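Local coordinates for protein L544 (PDB 4AMQ) that probably transfers nucleotidyl groups, with manganese ions bound beside its central mixed sheet, and belongs to the mimivirus particle, at residues F246-L251 with K263-I268; K277-R282 with T350-S355; D284-I289 with S302-I307. All coordinates share one frame; numbering follows the deposited sequence.

Contact 1 (F246-L251 with K263-I268); sequences FMLFPL and KQLEYI
L248 and L251, three residues apart, meet L265 and I268 from the next helix, and the four side chains close the interface without a single hydrogen bond across it. L265 does most of the reaching, and its two methyls divide the work. CD1 lies against the backbone of L251, 3.7 Å from the carbonyl carbon C of L251, and also touches CB of the same residue. CD2 turns to the other leucine, 4.2 Å from CD2 of L248. L248 is itself forked: its second methyl, CD1, goes to I268, where it meets CG2 at 4.0 Å. The side chains of L248 and I268 cross at about a right angle, so they meet through single methyls rather than along their lengths. In I268 the CG2 branch is anti to the backbone N while CG1 stands beside it (chi1 -61°), which offers the short branch to L248. All four residues are buried. The contact thus joins helix 248-254 to helix 259-272 in the helical domain. Salt bridges from E266 to R252 and R59 flank it, and helix 334-368 packs alongside, with F364 on L251 and Y363 on I268.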
loop_
_atom_site.group_PDB
_atom_site.type_symbol
_atom_site.label_atom_id
_atom_site.label_comp_id
_atom_site.label_asym_id
_atom_site.label_seq_id
_atom_site.Cartn_x
_atom_site.Cartn_y
_atom_site.Cartn_z
ATOM N N PHE A 246 -13.247 -6.269 -6.366
ATOM C CA PHE A 246 -11.934 -6.082 -6.965
ATOM C C PHE A 246 -11.872 -6.608 -8.400
ATOM O O PHE A 246 -10.996 -6.224 -9.174
ATOM C CB PHE A 246 -10.852 -6.708 -6.083
ATOM C CG PHE A 246 -10.695 -6.020 -4.754
ATOM C CD1 PHE A 246 -9.936 -4.865 -4.643
ATOM C CD2 PHE A 246 -11.324 -6.513 -3.621
ATOM C CE1 PHE A 246 -9.798 -4.220 -3.426
ATOM C CE2 PHE A 246 -11.189 -5.873 -2.402
ATOM C CZ PHE A 246 -10.423 -4.726 -2.304
ATOM N N MET A 247 -12.819 -7.470 -8.754
ATOM C CA MET A 247 -12.914 -7.982 -10.115
ATOM C C MET A 247 -13.526 -6.945 -11.053
ATOM O O MET A 247 -13.517 -7.118 -12.270
ATOM C CB MET A 247 -13.719 -9.282 -10.144
ATOM C CG MET A 247 -13.058 -10.420 -9.375
ATOM S SD MET A 247 -14.205 -11.723 -8.881
ATOM C CE MET A 247 -14.620 -12.440 -10.471
ATOM N N LEU A 248 -14.059 -5.866 -10.483
ATOM C CA LEU A 248 -14.551 -4.749 -11.281
ATOM C C LEU A 248 -13.391 -3.952 -11.871
ATOM O O LEU A 248 -13.541 -3.301 -12.904
ATOM C CB LEU A 248 -15.428 -3.818 -10.439
ATOM C CG LEU A 248 -16.782 -4.332 -9.945
ATOM C CD1 LEU A 248 -17.428 -3.298 -9.038
ATOM C CD2 LEU A 248 -17.702 -4.674 -11.107
ATOM N N PHE A 249 -12.240 -4.000 -11.202
ATOM C CA PHE A 249 -11.058 -3.258 -11.634
ATOM C C PHE A 249 -10.529 -3.727 -12.995
ATOM O O PHE A 249 -10.176 -2.904 -13.838
ATOM C CB PHE A 249 -9.951 -3.323 -10.571
ATOM C CG PHE A 249 -10.238 -2.505 -9.339
ATOM C CD1 PHE A 249 -11.306 -2.816 -8.512
ATOM C CD2 PHE A 249 -9.440 -1.418 -9.011
ATOM C CE1 PHE A 249 -11.568 -2.058 -7.378
ATOM C CE2 PHE A 249 -9.699 -0.660 -7.881
ATOM C CZ PHE A 249 -10.763 -0.982 -7.063
ATOM N N PRO A 250 -10.455 -5.050 -13.211
ATOM C CA PRO A 250 -10.118 -5.507 -14.567
ATOM C C PRO A 250 -11.165 -5.049 -15.583
ATOM O O PRO A 250 -10.814 -4.675 -16.702
ATOM C CB PRO A 250 -10.137 -7.033 -14.439
ATOM C CG PRO A 250 -9.835 -7.290 -12.998
ATOM C CD PRO A 250 -10.488 -6.162 -12.245
ATOM N N LEU A 251 -12.435 -5.065 -15.190
ATOM C CA LEU A 251 -13.505 -4.625 -16.080
ATOM C C LEU A 251 -13.357 -3.150 -16.438
ATOM O O LEU A 251 -13.566 -2.761 -17.584
ATOM C CB LEU A 251 -14.879 -4.880 -15.457
ATOM C CG LEU A 251 -15.242 -6.331 -15.138
ATOM C CD1 LEU A 251 -16.684 -6.421 -14.660
ATOM C CD2 LEU A 251 -15.022 -7.223 -16.351
ATOM N N LYS A 263 -17.635 5.574 -17.101
ATOM C CA LYS A 263 -18.251 6.471 -16.121
ATOM C C LYS A 263 -19.029 5.688 -15.071
ATOM O O LYS A 263 -18.959 5.986 -13.876
ATOM C CB LYS A 263 -19.201 7.456 -16.806
ATOM C CG LYS A 263 -18.558 8.761 -17.274
ATOM C CD LYS A 263 -17.634 8.531 -18.457
ATOM C CE LYS A 263 -17.082 9.834 -19.015
ATOM N NZ LYS A 263 -16.075 9.557 -20.078
ATOM N N GLN A 264 -19.785 4.693 -15.523
ATOM C CA GLN A 264 -20.592 3.895 -14.617
ATOM C C GLN A 264 -19.709 3.085 -13.676
ATOM O O GLN A 264 -19.966 3.020 -12.476
ATOM C CB GLN A 264 -21.532 2.981 -15.403
ATOM C CG GLN A 264 -22.536 3.749 -16.254
ATOM C CD GLN A 264 -23.371 2.849 -17.150
ATOM O OE1 GLN A 264 -23.058 1.672 -17.340
ATOM N NE2 GLN A 264 -24.441 3.404 -17.705
ATOM N N LEU A 265 -18.662 2.477 -14.222
ATOM C CA LEU A 265 -17.746 1.686 -13.411
ATOM C C LEU A 265 -16.980 2.561 -12.424
ATOM O O LEU A 265 -16.763 2.167 -11.279
ATOM C CB LEU A 265 -16.787 0.881 -14.295
ATOM C CG LEU A 265 -17.371 -0.427 -14.833
ATOM C CD1 LEU A 265 -16.402 -1.115 -15.780
ATOM C CD2 LEU A 265 -17.743 -1.349 -13.681
ATOM N N GLU A 266 -16.581 3.749 -12.869
ATOM C CA GLU A 266 -15.880 4.684 -11.998
ATOM C C GLU A 266 -16.783 5.095 -10.839
ATOM O O GLU A 266 -16.343 5.170 -9.691
ATOM C CB GLU A 266 -15.432 5.918 -12.779
ATOM C CG GLU A 266 -14.572 6.892 -11.978
ATOM C CD GLU A 266 -13.139 6.408 -11.795
ATOM O OE1 GLU A 266 -12.851 5.234 -12.110
ATOM O OE2 GLU A 266 -12.295 7.208 -11.335
ATOM N N TYR A 267 -18.048 5.359 -11.143
ATOM C CA TYR A 267 -19.010 5.723 -10.115
ATOM C C TYR A 267 -19.175 4.601 -9.097
ATOM O O TYR A 267 -19.141 4.833 -7.890
ATOM C CB TYR A 267 -20.364 6.069 -10.733
ATOM C CG TYR A 267 -21.440 6.298 -9.696
ATOM C CD1 TYR A 267 -21.661 7.559 -9.162
ATOM C CD2 TYR A 267 -22.225 5.247 -9.243
ATOM C CE1 TYR A 267 -22.638 7.768 -8.208
ATOM C CE2 TYR A 267 -23.202 5.446 -8.292
ATOM C CZ TYR A 267 -23.405 6.707 -7.777
ATOM O OH TYR A 267 -24.381 6.902 -6.826
ATOM N N ILE A 268 -19.352 3.383 -9.596
ATOM C CA ILE A 268 -19.564 2.220 -8.742
ATOM C C ILE A 268 -18.374 1.962 -7.824
ATOM O O ILE A 268 -18.534 1.795 -6.613
ATOM C CB ILE A 268 -19.832 0.961 -9.584
ATOM C CG1 ILE A 268 -21.094 1.151 -10.430
ATOM C CG2 ILE A 268 -19.964 -0.263 -8.693
ATOM C CD1 ILE A 268 -21.334 0.043 -11.427
#

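Contact 2 (K277-R282 with T350-S355); sequences KQLLVR and TNINKS
L280 and I352 lie at the middle of an antiparallel helix pair, in which helix 274-292 runs against the long helix 334-368 of the helical domain. The axes of the two short segments approach to 10.0 Å and cross at -156°, and this spacing is filled by a few branched side chains. The buried, interlocked part is made by L279, L280 and I352. The side chains of L280 and I352 slide past each other in opposite directions. CD2 of L280 comes within 3.6 Å of CG2 of I352, and also rests near CB of that residue. I352 keeps CG2 anti to its backbone N, with CG1 beside the N (chi1 -65°); the short branch therefore faces L280 while the long one runs to L279, where CD1 of I352 meets CB of L279 at 4.0 Å. The apolar patch continues to helix 297-311, since I311 touches both L279 and I352.

Toward N353 the contact is just as close but less buried, and there the leucine meets an amide. CD2 of L280 packs 3.5 Å from ND2 of N353, and CD1 lies near OD1. This is van der Waals contact; the polar partner of ND2 is the carbonyl O of Y349, one turn earlier in its own helix. N353 is partly exposed, at the solvent side, and beyond it T350 and K354, turned off the interface, are exposed to solvent. On the other flank of helix 274-292 the buried R282 is anchored by D310 through a salt bridge from NH1. The same NH1 donates to OE1 of Q278 at 3.1 Å, with OE1 lying near the guanidinium plane, while CD2 of L279 sits over the centre of one guanidinium face, 3.5 Å above the plane.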
loop_
_atom_site.group_PDB
_atom_site.type_symbol
_atom_site.label_atom_id
_atom_site.label_comp_id
_atom_site.label_asym_id
_atom_site.label_seq_id
_atom_site.Cartn_x
_atom_site.Cartn_y
_atom_site.Cartn_z
ATOM N N LYS A 277 -13.461 0.777 0.131
ATOM C CA LYS A 277 -12.071 0.668 -0.302
ATOM C C LYS A 277 -11.152 1.521 0.570
ATOM O O LYS A 277 -10.047 1.103 0.911
ATOM C CB LYS A 277 -11.929 1.049 -1.785
ATOM C CG LYS A 277 -10.496 1.245 -2.257
ATOM C CD LYS A 277 -10.374 1.083 -3.773
ATOM C CE LYS A 277 -11.255 2.061 -4.538
ATOM N NZ LYS A 277 -10.775 3.466 -4.424
ATOM N N GLN A 278 -11.619 2.709 0.940
ATOM C CA GLN A 278 -10.808 3.626 1.733
ATOM C C GLN A 278 -10.544 3.055 3.124
ATOM O O GLN A 278 -9.438 3.163 3.645
ATOM C CB GLN A 278 -11.475 5.002 1.831
ATOM C CG GLN A 278 -10.546 6.102 2.336
ATOM C CD GLN A 278 -11.297 7.320 2.843
ATOM O OE1 GLN A 278 -12.111 7.223 3.765
ATOM N NE2 GLN A 278 -11.026 8.473 2.246
ATOM N N LEU A 279 -11.565 2.442 3.715
ATOM C CA LEU A 279 -11.427 1.816 5.027
ATOM C C LEU A 279 -10.467 0.628 5.016
ATOM O O LEU A 279 -9.775 0.382 6.002
ATOM C CB LEU A 279 -12.792 1.402 5.581
ATOM C CG LEU A 279 -13.600 2.528 6.227
ATOM C CD1 LEU A 279 -14.987 2.039 6.620
ATOM C CD2 LEU A 279 -12.860 3.094 7.436
ATOM N N LEU A 280 -10.426 -0.106 3.905
ATOM C CA LEU A 280 -9.481 -1.210 3.768
ATOM C C LEU A 280 -8.049 -0.685 3.742
ATOM O O LEU A 280 -7.168 -1.221 4.417
ATOM C CB LEU A 280 -9.763 -2.027 2.502
ATOM C CG LEU A 280 -11.092 -2.784 2.465
ATOM C CD1 LEU A 280 -11.267 -3.490 1.132
ATOM C CD2 LEU A 280 -11.175 -3.774 3.621
ATOM N N VAL A 281 -7.828 0.363 2.954
ATOM C CA VAL A 281 -6.517 1.003 2.873
ATOM C C VAL A 281 -6.099 1.603 4.217
ATOM O O VAL A 281 -4.925 1.564 4.590
ATOM C CB VAL A 281 -6.502 2.114 1.806
ATOM C CG1 VAL A 281 -5.200 2.884 1.866
ATOM C CG2 VAL A 281 -6.723 1.522 0.411
ATOM N N ARG A 282 -7.067 2.162 4.937
ATOM C CA ARG A 282 -6.794 2.802 6.218
ATOM C C ARG A 282 -6.410 1.763 7.271
ATOM O O ARG A 282 -5.574 2.023 8.130
ATOM C CB ARG A 282 -7.997 3.640 6.662
ATOM C CG ARG A 282 -8.207 4.901 5.818
ATOM C CD ARG A 282 -9.626 5.453 5.928
ATOM N NE ARG A 282 -10.042 5.672 7.311
ATOM C CZ ARG A 282 -11.217 6.183 7.667
ATOM N NH1 ARG A 282 -12.098 6.537 6.739
ATOM N NH2 ARG A 282 -11.512 6.340 8.950
ATOM N N THR A 350 -11.614 -8.390 7.078
ATOM C CA THR A 350 -12.285 -9.521 6.454
ATOM C C THR A 350 -13.762 -9.228 6.234
ATOM O O THR A 350 -14.317 -9.502 5.168
ATOM C CB THR A 350 -12.162 -10.780 7.327
ATOM O OG1 THR A 350 -10.778 -11.092 7.523
ATOM C CG2 THR A 350 -12.862 -11.962 6.666
ATOM N N ASN A 351 -14.395 -8.668 7.256
ATOM C CA ASN A 351 -15.815 -8.367 7.193
ATOM C C ASN A 351 -16.135 -7.356 6.097
ATOM O O ASN A 351 -17.106 -7.517 5.358
ATOM C CB ASN A 351 -16.316 -7.874 8.551
ATOM C CG ASN A 351 -17.824 -7.916 8.664
ATOM O OD1 ASN A 351 -18.465 -6.903 8.934
ATOM N ND2 ASN A 351 -18.402 -9.091 8.446
ATOM N N ILE A 352 -15.312 -6.318 5.989
ATOM C CA ILE A 352 -15.529 -5.285 4.981
ATOM C C ILE A 352 -15.382 -5.861 3.577
ATOM O O ILE A 352 -16.174 -5.560 2.690
ATOM C CB ILE A 352 -14.567 -4.097 5.157
ATOM C CG1 ILE A 352 -14.854 -3.380 6.478
ATOM C CG2 ILE A 352 -14.702 -3.123 3.992
ATOM C CD1 ILE A 352 -13.868 -2.297 6.815
ATOM N N ASN A 353 -14.368 -6.694 3.385
ATOM C CA ASN A 353 -14.183 -7.379 2.117
ATOM C C ASN A 353 -15.395 -8.215 1.749
ATOM O O ASN A 353 -15.915 -8.121 0.637
ATOM C CB ASN A 353 -12.943 -8.265 2.163
ATOM C CG ASN A 353 -11.687 -7.516 1.790
ATOM O OD1 ASN A 353 -11.439 -7.255 0.613
ATOM N ND2 ASN A 353 -10.887 -7.163 2.789
ATOM N N LYS A 354 -15.834 -9.042 2.689
ATOM C CA LYS A 354 -16.989 -9.895 2.468
ATOM C C LYS A 354 -18.182 -9.061 2.022
ATOM O O LYS A 354 -18.849 -9.390 1.042
ATOM C CB LYS A 354 -17.333 -10.665 3.745
ATOM C CG LYS A 354 -18.522 -11.601 3.608
ATOM C CD LYS A 354 -18.779 -12.349 4.905
ATOM C CE LYS A 354 -17.542 -13.117 5.339
ATOM N NZ LYS A 354 -17.055 -14.027 4.264
ATOM N N SER A 355 -18.439 -7.972 2.741
ATOM C CA SER A 355 -19.595 -7.128 2.460
ATOM C C SER A 355 -19.537 -6.466 1.082
ATOM O O SER A 355 -20.500 -6.529 0.321
ATOM C CB SER A 355 -19.762 -6.065 3.548
ATOM O OG SER A 355 -20.908 -5.267 3.307
#

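Contact 3 (D284-I289 with S302-I307)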
loop_
_atom_site.group_PDB
_atom_site.type_symbol
_atom_site.label_atom_id
_atom_site.label_comp_id
_atom_site.label_asym_id
_atom_site.label_seq_id
_atom_site.Cartn_x
_atom_site.Cartn_y
_atom_site.Cartn_z
ATOM N N ASP A 284 -4.935 -1.097 6.368
ATOM C CA ASP A 284 -3.585 -1.443 5.917
ATOM C C ASP A 284 -2.534 -0.457 6.449
ATOM O O ASP A 284 -1.413 -0.845 6.764
ATOM C CB ASP A 284 -3.516 -1.493 4.392
ATOM C CG ASP A 284 -4.099 -2.765 3.820
ATOM O OD1 ASP A 284 -4.050 -3.813 4.501
ATOM O OD2 ASP A 284 -4.591 -2.715 2.673
ATOM N N SER A 285 -2.903 0.817 6.546
ATOM C CA SER A 285 -2.010 1.833 7.104
ATOM C C SER A 285 -1.657 1.544 8.567
ATOM O O SER A 285 -0.497 1.647 8.967
ATOM C CB SER A 285 -2.633 3.222 6.970
ATOM O OG SER A 285 -2.768 3.575 5.607
ATOM N N TYR A 286 -2.662 1.181 9.360
ATOM C CA TYR A 286 -2.443 0.770 10.743
ATOM C C TYR A 286 -1.437 -0.379 10.775
ATOM O O TYR A 286 -0.400 -0.295 11.434
ATOM C CB TYR A 286 -3.775 0.340 11.366
ATOM C CG TYR A 286 -3.755 0.112 12.866
ATOM C CD1 TYR A 286 -3.146 -1.011 13.415
ATOM C CD2 TYR A 286 -4.361 1.015 13.730
ATOM C CE1 TYR A 286 -3.138 -1.224 14.783
ATOM C CE2 TYR A 286 -4.356 0.812 15.101
ATOM C CZ TYR A 286 -3.747 -0.310 15.619
ATOM O OH TYR A 286 -3.742 -0.510 16.977
ATOM N N ARG A 287 -1.746 -1.446 10.041
ATOM C CA ARG A 287 -0.891 -2.633 9.971
ATOM C C ARG A 287 0.541 -2.320 9.565
ATOM O O ARG A 287 1.491 -2.753 10.218
ATOM C CB ARG A 287 -1.461 -3.638 8.972
ATOM C CG ARG A 287 -2.741 -4.303 9.408
ATOM C CD ARG A 287 -3.408 -4.942 8.209
ATOM N NE ARG A 287 -4.383 -5.952 8.593
ATOM C CZ ARG A 287 -5.008 -6.738 7.725
ATOM N NH1 ARG A 287 -4.758 -6.619 6.431
ATOM N NH2 ARG A 287 -5.881 -7.639 8.151
ATOM N N THR A 288 0.687 -1.583 8.471
ATOM C CA THR A 288 2.006 -1.257 7.938
ATOM C C THR A 288 2.832 -0.450 8.933
ATOM O O THR A 288 3.991 -0.769 9.191
ATOM C CB THR A 288 1.904 -0.482 6.611
ATOM O OG1 THR A 288 1.301 -1.316 5.615
ATOM C CG2 THR A 288 3.283 -0.052 6.137
ATOM N N ILE A 289 2.234 0.595 9.495
ATOM C CA ILE A 289 2.940 1.427 10.464
ATOM C C ILE A 289 3.283 0.615 11.710
ATOM O O ILE A 289 4.399 0.689 12.219
ATOM C CB ILE A 289 2.125 2.673 10.859
ATOM C CG1 ILE A 289 1.809 3.517 9.622
ATOM C CG2 ILE A 289 2.888 3.504 11.880
ATOM C CD1 ILE A 289 0.874 4.681 9.900
ATOM N N SER A 302 -6.110 7.644 16.964
ATOM C CA SER A 302 -6.709 8.521 15.970
ATOM C C SER A 302 -7.272 7.695 14.810
ATOM O O SER A 302 -8.360 7.971 14.313
ATOM C CB SER A 302 -5.701 9.567 15.471
ATOM O OG SER A 302 -4.740 8.991 14.599
ATOM N N ILE A 303 -6.531 6.672 14.397
ATOM C CA ILE A 303 -6.976 5.791 13.327
ATOM C C ILE A 303 -8.233 5.019 13.729
ATOM O O ILE A 303 -9.208 4.976 12.980
ATOM C CB ILE A 303 -5.870 4.803 12.905
ATOM C CG1 ILE A 303 -4.778 5.527 12.112
ATOM C CG2 ILE A 303 -6.460 3.659 12.087
ATOM C CD1 ILE A 303 -3.597 4.645 11.738
ATOM N N ILE A 304 -8.203 4.420 14.918
ATOM C CA ILE A 304 -9.334 3.646 15.428
ATOM C C ILE A 304 -10.590 4.503 15.575
ATOM O O ILE A 304 -11.692 4.076 15.238
ATOM C CB ILE A 304 -9.007 2.998 16.785
ATOM C CG1 ILE A 304 -7.963 1.893 16.613
ATOM C CG2 ILE A 304 -10.268 2.438 17.431
ATOM C CD1 ILE A 304 -8.452 0.709 15.812
ATOM N N ILE A 305 -10.420 5.715 16.083
ATOM C CA ILE A 305 -11.542 6.637 16.224
ATOM C C ILE A 305 -12.175 6.986 14.878
ATOM O O ILE A 305 -13.403 7.003 14.750
ATOM C CB ILE A 305 -11.121 7.925 16.945
ATOM C CG1 ILE A 305 -10.999 7.658 18.450
ATOM C CG2 ILE A 305 -12.122 9.038 16.673
ATOM C CD1 ILE A 305 -10.563 8.865 19.261
ATOM N N SER A 306 -11.342 7.260 13.875
ATOM C CA SER A 306 -11.853 7.605 12.553
ATOM C C SER A 306 -12.599 6.434 11.928
ATOM O O SER A 306 -13.571 6.629 11.202
ATOM C CB SER A 306 -10.721 8.059 11.624
ATOM O OG SER A 306 -9.923 6.962 11.215
ATOM N N ILE A 307 -12.138 5.220 12.212
ATOM C CA ILE A 307 -12.731 4.020 11.627
ATOM C C ILE A 307 -14.088 3.704 12.250
ATOM O O ILE A 307 -15.028 3.326 11.553
ATOM C CB ILE A 307 -11.795 2.801 11.767
ATOM C CG1 ILE A 307 -10.590 2.945 10.831
ATOM C CG2 ILE A 307 -12.543 1.507 11.476
ATOM C CD1 ILE A 307 -9.668 1.743 10.821
#
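The ring of Y286 reaches across to I303 and I304 and meets them along one side, through CD2 and CE2. Its CG is anti to the backbone N (chi1 -170°), which carries the ring out from helix 274-292 toward the partner helix. CG2 of I303 approaches CD2 of Y286 at 3.8 Å, at the ring edge and in its plane, so the pair is neither a stack nor a CH-pi contact. I304 comes in obliquely, its CG1 4.1 Å from CE2 of Y286. Its chain is bent at the second torsion (chi2 -66°), and this brings CD1 round near the same ring carbon, whereas I303 is extended at that bond and sends its CD1 toward the CA of Y286.

The two helices, 274-292 and 297-311, are joined by a short turn and run antiparallel, forming an alpha-alpha hairpin in the helical domain. Helix 334-368 packs against it: W341 touches both Y286 and I304, and the phenol OH of Y286 is hydrogen-bonded to the carbonyl O of I338. F202 of the central sheet touches S285, T288 and I289.

Within each helix, hydroxyls turn back onto the backbone. OG1 of T288 donates to the carbonyl O of D284 at 3.0 Å, and the N of T288 reaches that oxygen from the opposite face of its carbonyl plane. OG of S306 bonds the carbonyl O of I303 at 2.8 Å; this oxygen also accepts from the N of I307. R287 folds back to D284 in a weak salt bridge, NH1 to OD1 at 3.5 Å, and its guanidinium makes a cation-pi interaction with Y349.

Along the chain from its N terminus, contact 1 closes first, a short loop of 11 residues that brings helix 248-254 onto helix 259-272. The chain then enters helix 274-292, which serves both remaining contacts. Contact 2 opens there and closes only at 350-355, after 67 mostly helical residues. Contact 3 is nested inside that loop, closing the hairpin of 274-292 with 297-311; no two contacts cross. Contacts 2 and 3 meet where NH2 of R282 lies 2.8 Å from OG of S306, a weak hydrogen bond. Contact 1 touches contact 2 through F246, packed on L280 and N353, and F249, packed on K277, but stays about 8 Å from contact 3 at the nearest atoms.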